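Local coordinates for protein peptidase S8 and S53, subtilisin, kexin, sedolisin (Mycobacterium smegmatis, PDB 4KG7) that probably cleaves peptide bonds as a subtilisin-like serine protease, the mycosin MycP3 of the mycobacterial ESX-3 (type VII) secretion system, at residues E205-I210 / L331-F336; T106-L111 / N177-T182; I251-Q256 / G278-I283. One frame throughout, in Å; residues are numbered along the deposited sequence.

Overall arrangement
All three contacts attach to the central parallel sheet of the subtilisin fold. Measured from contact centre to chain centre, interaction 2 is the most central, at about 5 Å; interaction 1 is also buried but about 16 Å out, and interaction 3, at about 12 Å, is partly buried. Interactions 1 and 2 reach neighbouring strands, 209-213 and 175-178, and touch through Ile-210 and Ile-178. Interaction 3 reaches the outermost strand 281-286 and meets interaction 2 where Ile-251 N lies 2.8 Å from Thr-182 O, probably hydrogen-bonded. The chemistry differs: an arginine gripping an aspartate in interaction 1, a valine against small polar groups beside the predicted catalytic residues in interaction 2, an indole covered by a turn in interaction 3.

Interaction 1. Residues E205-I210 / L331-F336; sequences EKDAVI and LVRSKF
Arg-333 grips Asp-207 end-on with both terminal nitrogens, each taking a different atom. The first bond is to the backbone: Arg-333 NH1 donates to Asp-207 O over 2.8 Å. It is nearly straight, with an N-H...O angle of 172°, and the oxygen lies almost in the guanidinium plane. The second is a salt bridge in which NH2 of Arg-333 reaches OD2 of Asp-207 at 2.9 Å. This bond is more bent; the nitrogen comes from above the carboxylate plane, and the two planes stand 76° apart. Asp-207, the first residue to leave helical phi/psi after helix 193-205, has positive phi and lies in the short connection to strand 209-213. Such an alpha-to-beta connection belongs to the parallel alpha/beta architecture of subtilases, and Arg-333, in the last turn of helix 318-335, ties it to the helix that carries the predicted nucleophile Ser-319 in its first turn. Further hydrogen bonds fix the charged groups: NH1 also donates to Arg-174 O and NH2 to Leu-339 O, while Asp-207 OD1 receives Ala-341 N at the start of helix 341-350. With four acceptors round its two terminal nitrogens, the buried guanidinium has little freedom to turn. Across the two segments the apolar part comes mainly from Val-209, whose CG2 covers one guanidinium face at 4.0 Å from Arg-333 NH1 and also approaches the CD methylene at 4.2 Å. A bend in the arginine chain (chi3 81°) turns the guanidinium off the line of the preceding methylenes, and the side chains of Val-209 and Arg-333 run alongside one another with opposite headings.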
# COMPACT_ATOMS: atom_id res chain seq x y z
N GLU A 205 -14.03 -9.77 -10.66
CA GLU A 205 -13.96 -10.15 -12.06
C GLU A 205 -12.52 -10.36 -12.49
O GLU A 205 -12.23 -11.34 -13.21
CB GLU A 205 -14.58 -9.09 -12.95
CG GLU A 205 -14.47 -9.45 -14.43
CD GLU A 205 -15.31 -8.59 -15.35
OE1 GLU A 205 -16.25 -7.92 -14.87
OE2 GLU A 205 -15.05 -8.61 -16.58
N LYS A 206 -11.60 -9.48 -12.06
CA LYS A 206 -10.20 -9.64 -12.45
C LYS A 206 -9.37 -10.40 -11.42
O LYS A 206 -8.20 -10.67 -11.65
CB LYS A 206 -9.56 -8.30 -12.78
CG LYS A 206 -10.29 -7.49 -13.87
CD LYS A 206 -10.36 -8.19 -15.21
CE LYS A 206 -8.99 -8.35 -15.84
NZ LYS A 206 -9.06 -8.96 -17.21
N ASP A 207 -9.98 -10.74 -10.28
CA ASP A 207 -9.39 -11.67 -9.32
C ASP A 207 -8.06 -11.19 -8.76
O ASP A 207 -7.18 -12.01 -8.46
CB ASP A 207 -9.21 -13.07 -9.95
CG ASP A 207 -8.90 -14.15 -8.90
OD1 ASP A 207 -9.58 -14.20 -7.86
OD2 ASP A 207 -7.98 -14.96 -9.15
N ALA A 208 -7.92 -9.88 -8.56
CA ALA A 208 -6.69 -9.32 -7.98
C ALA A 208 -6.79 -9.19 -6.48
O ALA A 208 -7.84 -8.78 -5.98
CB ALA A 208 -6.40 -7.96 -8.60
N VAL A 209 -5.71 -9.52 -5.78
CA VAL A 209 -5.59 -9.21 -4.37
C VAL A 209 -5.17 -7.74 -4.24
O VAL A 209 -4.10 -7.34 -4.69
CB VAL A 209 -4.53 -10.09 -3.68
CG1 VAL A 209 -4.32 -9.65 -2.24
CG2 VAL A 209 -4.98 -11.54 -3.71
N ILE A 210 -6.03 -6.94 -3.59
CA ILE A 210 -5.78 -5.52 -3.45
C ILE A 210 -5.40 -5.27 -1.99
O ILE A 210 -6.11 -5.65 -1.07
CB ILE A 210 -7.02 -4.67 -3.79
CG1 ILE A 210 -7.58 -4.99 -5.20
CG2 ILE A 210 -6.71 -3.18 -3.66
CD1 ILE A 210 -8.93 -4.36 -5.44
N LEU A 331 4.20 -14.00 -3.11
CA LEU A 331 4.78 -15.32 -2.79
C LEU A 331 3.69 -16.39 -2.80
O LEU A 331 3.86 -17.49 -3.36
CB LEU A 331 5.48 -15.31 -1.43
CG LEU A 331 6.71 -14.43 -1.32
CD1 LEU A 331 7.43 -14.70 0.02
CD2 LEU A 331 7.67 -14.53 -2.51
N VAL A 332 2.59 -16.08 -2.13
CA VAL A 332 1.50 -17.05 -1.96
C VAL A 332 0.87 -17.38 -3.31
O VAL A 332 0.59 -18.53 -3.61
CB VAL A 332 0.45 -16.53 -0.94
CG1 VAL A 332 -0.81 -17.38 -0.97
CG2 VAL A 332 1.05 -16.53 0.46
N ARG A 333 0.62 -16.35 -4.14
CA ARG A 333 0.01 -16.62 -5.45
C ARG A 333 0.92 -17.38 -6.39
O ARG A 333 0.42 -18.14 -7.22
CB ARG A 333 -0.48 -15.33 -6.11
CG ARG A 333 -1.45 -14.53 -5.26
CD ARG A 333 -2.41 -13.75 -6.12
NE ARG A 333 -3.50 -14.60 -6.57
CZ ARG A 333 -4.61 -14.13 -7.14
NH1 ARG A 333 -4.72 -12.85 -7.45
NH2 ARG A 333 -5.59 -14.96 -7.45
N SER A 334 2.23 -17.22 -6.25
CA SER A 334 3.17 -17.99 -7.06
C SER A 334 3.17 -19.45 -6.63
O SER A 334 3.16 -20.33 -7.48
CB SER A 334 4.58 -17.41 -6.94
OG SER A 334 5.52 -18.15 -7.68
N LYS A 335 3.18 -19.71 -5.34
CA LYS A 335 3.20 -21.08 -4.84
C LYS A 335 1.89 -21.80 -5.08
O LYS A 335 1.87 -23.00 -5.41
CB LYS A 335 3.56 -21.14 -3.35
CG LYS A 335 3.53 -22.58 -2.88
CD LYS A 335 4.25 -22.85 -1.59
CE LYS A 335 4.14 -24.32 -1.26
NZ LYS A 335 4.53 -24.62 0.14
N PHE A 336 0.79 -21.05 -4.94
CA PHE A 336 -0.55 -21.61 -5.09
C PHE A 336 -1.29 -20.82 -6.16
O PHE A 336 -2.18 -20.02 -5.87
CB PHE A 336 -1.30 -21.54 -3.77
CG PHE A 336 -0.62 -22.23 -2.63
CD1 PHE A 336 -0.61 -23.61 -2.55
CD2 PHE A 336 -0.05 -21.50 -1.61
CE1 PHE A 336 0.03 -24.24 -1.48
CE2 PHE A 336 0.55 -22.12 -0.54
CZ PHE A 336 0.59 -23.49 -0.47

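Interaction 2. Residues T106-L111 / N177-T182; sequences TSVAGL and NISLVT
Val-108 puts both methyls against Ser-179 and Asn-177, a buried contact at the heart of the subtilisin fold. Helix 104-113, which starts with the predicted catalytic His-104, here faces the end of strand 175-178 and the chain leaving it. In subtilases that chain generally runs along the substrate-binding cleft. The helix and the strand end come closest at Val-108 and Ser-179, whose CA atoms are 7.5 Å apart, and both side chains start toward the opposite segment.

Val-108 has the largest share of the buried surface. A chi1 of 162°, with CG1 anti to the backbone N, puts CG1 on the Asn-177 side and sets CG2 of Val-108 over Ser-179, 3.8 Å from CB of that serine. The same valine also touches Val-71 and the predicted catalytic Asp-73 on strand 68-73, so it fills a corner between the helix and two neighbouring strands of the sheet.

Ser-179 is the polar half of the pair. Its hydroxyl is hydrogen-bonded to the backbone O of Ser-319, the predicted nucleophile, and its side chain also touches Asp-73 and His-104. This is consistent with a second-shell role, tying the strand end to the backbone of Ser-319.

Asn-177 reaches the contact with its extended side chain, CG lying anti to its backbone N (chi1 -174°), and approaches Val-108 obliquely. Its amide end meets the CG1 methyl of the valine, although which amide atom is nitrogen and which is oxygen is doubtful. The hydroxyl of Ser-179 sits against both valine branches at once, OG being 3.7 Å from CG1 and 3.7 Å from CG2 of Val-108.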
# COMPACT_ATOMS: atom_id res chain seq x y z
N THR A 106 9.23 4.28 -5.01
CA THR A 106 10.46 3.51 -5.12
C THR A 106 10.74 2.67 -3.88
O THR A 106 11.13 1.50 -3.98
CB THR A 106 11.65 4.41 -5.52
OG1 THR A 106 11.35 5.15 -6.71
CG2 THR A 106 12.90 3.56 -5.77
N SER A 107 10.55 3.27 -2.71
CA SER A 107 10.74 2.54 -1.44
C SER A 107 9.74 1.41 -1.34
O SER A 107 10.06 0.28 -0.97
CB SER A 107 10.55 3.49 -0.26
OG SER A 107 11.52 4.53 -0.20
N VAL A 108 8.52 1.68 -1.74
CA VAL A 108 7.46 0.66 -1.72
C VAL A 108 7.79 -0.49 -2.69
O VAL A 108 7.77 -1.66 -2.32
CB VAL A 108 6.11 1.33 -2.03
CG1 VAL A 108 5.06 0.32 -2.45
CG2 VAL A 108 5.61 2.16 -0.85
N ALA A 109 8.14 -0.14 -3.92
CA ALA A 109 8.50 -1.13 -4.93
C ALA A 109 9.67 -2.00 -4.45
O ALA A 109 9.71 -3.21 -4.64
CB ALA A 109 8.85 -0.42 -6.24
N GLY A 110 10.66 -1.36 -3.82
CA GLY A 110 11.81 -2.08 -3.33
C GLY A 110 11.46 -3.15 -2.31
O GLY A 110 11.99 -4.26 -2.34
N LEU A 111 10.55 -2.83 -1.40
CA LEU A 111 10.16 -3.80 -0.39
C LEU A 111 9.46 -4.99 -1.03
O LEU A 111 9.59 -6.12 -0.56
CB LEU A 111 9.27 -3.17 0.68
CG LEU A 111 9.95 -2.19 1.62
CD1 LEU A 111 8.88 -1.64 2.56
CD2 LEU A 111 11.07 -2.84 2.41
N ASN A 177 -1.08 -2.98 -5.09
CA ASN A 177 -0.60 -2.35 -3.87
C ASN A 177 -0.93 -0.86 -3.86
O ASN A 177 -0.55 -0.13 -4.79
CB ASN A 177 0.90 -2.55 -3.72
CG ASN A 177 1.41 -2.03 -2.40
OD1 ASN A 177 1.41 -2.74 -1.39
ND2 ASN A 177 1.80 -0.79 -2.37
N ILE A 178 -1.61 -0.42 -2.80
CA ILE A 178 -2.02 0.96 -2.64
C ILE A 178 -1.50 1.43 -1.28
O ILE A 178 -2.18 1.36 -0.26
CB ILE A 178 -3.56 1.11 -2.76
CG1 ILE A 178 -4.10 0.45 -4.03
CG2 ILE A 178 -3.98 2.57 -2.68
CD1 ILE A 178 -5.60 0.30 -4.10
N SER A 179 -0.25 1.93 -1.29
CA SER A 179 0.39 2.36 -0.06
C SER A 179 0.07 3.80 0.35
O SER A 179 0.33 4.19 1.51
CB SER A 179 1.90 2.17 -0.16
OG SER A 179 2.25 0.82 -0.02
N LEU A 180 -0.45 4.59 -0.58
CA LEU A 180 -0.94 5.93 -0.28
C LEU A 180 -2.32 5.85 0.35
O LEU A 180 -3.10 4.94 0.06
CB LEU A 180 -0.97 6.78 -1.54
CG LEU A 180 0.36 6.98 -2.29
CD1 LEU A 180 0.18 7.75 -3.60
CD2 LEU A 180 1.36 7.62 -1.35
N VAL A 181 -2.62 6.83 1.20
CA VAL A 181 -3.86 6.88 1.98
C VAL A 181 -4.47 8.27 1.85
O VAL A 181 -3.76 9.29 1.93
CB VAL A 181 -3.56 6.67 3.49
CG1 VAL A 181 -4.80 6.78 4.35
CG2 VAL A 181 -2.89 5.32 3.70
N THR A 182 -5.78 8.32 1.69
CA THR A 182 -6.56 9.53 1.83
C THR A 182 -7.59 9.32 2.94
O THR A 182 -8.24 8.27 2.98
CB THR A 182 -7.29 9.87 0.51
OG1 THR A 182 -6.29 10.04 -0.51
CG2 THR A 182 -8.15 11.13 0.65

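Interaction 3. Residues I251-Q256 / G278-I283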
# COMPACT_ATOMS: atom_id res chain seq x y z
N ILE A 251 -9.31 5.67 3.07
CA ILE A 251 -9.66 5.33 1.69
C ILE A 251 -8.39 4.84 0.97
O ILE A 251 -7.36 5.53 0.96
CB ILE A 251 -10.25 6.56 0.97
CG1 ILE A 251 -11.45 7.14 1.74
CG2 ILE A 251 -10.68 6.21 -0.43
CD1 ILE A 251 -11.67 8.62 1.50
N PRO A 252 -8.46 3.69 0.27
CA PRO A 252 -9.60 2.81 0.04
C PRO A 252 -9.83 1.69 1.06
O PRO A 252 -10.68 0.82 0.83
CB PRO A 252 -9.25 2.23 -1.33
CG PRO A 252 -7.78 2.00 -1.23
CD PRO A 252 -7.27 3.22 -0.48
N SER A 253 -9.12 1.70 2.18
CA SER A 253 -9.26 0.63 3.20
C SER A 253 -10.68 0.32 3.60
O SER A 253 -11.00 -0.84 3.87
CB SER A 253 -8.46 0.96 4.47
OG SER A 253 -7.09 0.71 4.29
N TRP A 254 -11.54 1.32 3.70
CA TRP A 254 -12.88 1.04 4.19
C TRP A 254 -13.72 0.22 3.23
O TRP A 254 -14.75 -0.30 3.62
CB TRP A 254 -13.57 2.31 4.66
CG TRP A 254 -14.17 3.13 3.59
CD1 TRP A 254 -13.63 3.46 2.38
CD2 TRP A 254 -15.43 3.77 3.66
NE1 TRP A 254 -14.50 4.27 1.69
CE2 TRP A 254 -15.61 4.49 2.46
CE3 TRP A 254 -16.43 3.83 4.64
CZ2 TRP A 254 -16.75 5.24 2.20
CZ3 TRP A 254 -17.58 4.58 4.38
CH2 TRP A 254 -17.73 5.28 3.16
N TRP A 255 -13.24 0.04 2.00
CA TRP A 255 -13.95 -0.76 0.99
C TRP A 255 -13.76 -2.26 1.20
O TRP A 255 -13.35 -2.98 0.30
CB TRP A 255 -13.58 -0.30 -0.44
CG TRP A 255 -14.42 0.83 -0.91
CD1 TRP A 255 -14.06 2.15 -1.05
CD2 TRP A 255 -15.79 0.74 -1.27
NE1 TRP A 255 -15.14 2.87 -1.51
CE2 TRP A 255 -16.21 2.03 -1.65
CE3 TRP A 255 -16.69 -0.32 -1.34
CZ2 TRP A 255 -17.52 2.29 -2.05
CZ3 TRP A 255 -17.99 -0.06 -1.75
CH2 TRP A 255 -18.39 1.22 -2.10
N GLN A 256 -14.17 -2.75 2.36
CA GLN A 256 -14.29 -4.16 2.61
C GLN A 256 -15.46 -4.69 1.76
O GLN A 256 -16.48 -4.00 1.59
CB GLN A 256 -14.53 -4.37 4.12
CG GLN A 256 -13.38 -3.83 4.96
CD GLN A 256 -12.07 -4.46 4.57
OE1 GLN A 256 -11.94 -5.67 4.64
NE2 GLN A 256 -11.16 -3.66 4.04
N GLY A 278 -9.02 1.34 12.76
CA GLY A 278 -10.31 1.36 12.09
C GLY A 278 -10.87 -0.04 12.01
O GLY A 278 -10.12 -1.02 12.08
N PRO A 279 -12.18 -0.15 11.77
CA PRO A 279 -12.89 -1.45 11.76
C PRO A 279 -12.61 -2.30 10.53
O PRO A 279 -13.01 -3.46 10.50
CB PRO A 279 -14.37 -1.04 11.79
CG PRO A 279 -14.37 0.27 11.09
CD PRO A 279 -13.12 0.97 11.56
N TRP A 280 -11.89 -1.73 9.57
CA TRP A 280 -11.53 -2.37 8.31
C TRP A 280 -10.18 -3.08 8.35
O TRP A 280 -9.86 -3.85 7.45
CB TRP A 280 -11.54 -1.32 7.17
CG TRP A 280 -10.91 -0.06 7.59
CD1 TRP A 280 -9.58 0.17 7.80
CD2 TRP A 280 -11.60 1.13 7.95
NE1 TRP A 280 -9.41 1.46 8.26
CE2 TRP A 280 -10.63 2.07 8.37
CE3 TRP A 280 -12.94 1.51 7.95
CZ2 TRP A 280 -10.97 3.37 8.77
CZ3 TRP A 280 -13.27 2.80 8.36
CH2 TRP A 280 -12.29 3.71 8.78
N VAL A 281 -9.35 -2.79 9.37
CA VAL A 281 -7.96 -3.30 9.39
C VAL A 281 -7.99 -4.82 9.48
O VAL A 281 -8.65 -5.39 10.36
CB VAL A 281 -7.10 -2.70 10.50
CG1 VAL A 281 -5.69 -3.26 10.42
CG2 VAL A 281 -7.06 -1.18 10.36
N GLY A 282 -7.27 -5.48 8.56
CA GLY A 282 -7.30 -6.93 8.43
C GLY A 282 -6.03 -7.69 8.79
O GLY A 282 -6.07 -8.88 9.11
N ILE A 283 -4.90 -7.00 8.78
CA ILE A 283 -3.62 -7.68 8.95
C ILE A 283 -2.60 -6.58 9.22
O ILE A 283 -2.92 -5.39 9.12
CB ILE A 283 -3.28 -8.49 7.67
CG1 ILE A 283 -2.21 -9.59 7.92
CG2 ILE A 283 -2.88 -7.58 6.54
CD1 ILE A 283 -2.15 -10.59 6.79
O HOH W 1 -8.79 -5.72 5.66
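The indole of Trp-280 is covered by the backbone of Trp-254, not by its ring. Trp-254 N stands 4.1 Å above the plane on one face of the Trp-280 indole, toward the rim, and Trp-254 CB presses on Trp-280 CE3 at 3.4 Å. On the opposite face lie Gly-278 CA and Pro-279 CD, so the ring lies between Trp-254 of the other turn and the two residues preceding it in its own. Ser-253 adds its CB, 3.6 Å from Trp-280 CD1. A chi1 of 43° sets CG between the backbone N and carbonyl carbon, folding the indole over Gly-278 and Pro-279. Two type I beta turns thus meet, Pro-252 to Trp-255, the peptide bond before Pro-252 being cis, and Gly-278 to Val-281 leading into strand 281-286, the outermost strand at that end of the parallel subtilase sheet. The first turn is braced by Gln-256, whose NE2 donates to Ser-253 O at 2.8 Å (N-H...O angle 161°); Gln-256 CG rests 3.8 Å from Trp-280 CB. Beyond the segments, Trp-254 NE1 hydrogen-bonds to Gln-192 OE1, and Ser-253 OG to Ser-261 OG. A water lies 2.8 Å from Trp-280 O, to which it may donate, and may make a weak hydrogen bond to Gln-256 OE1.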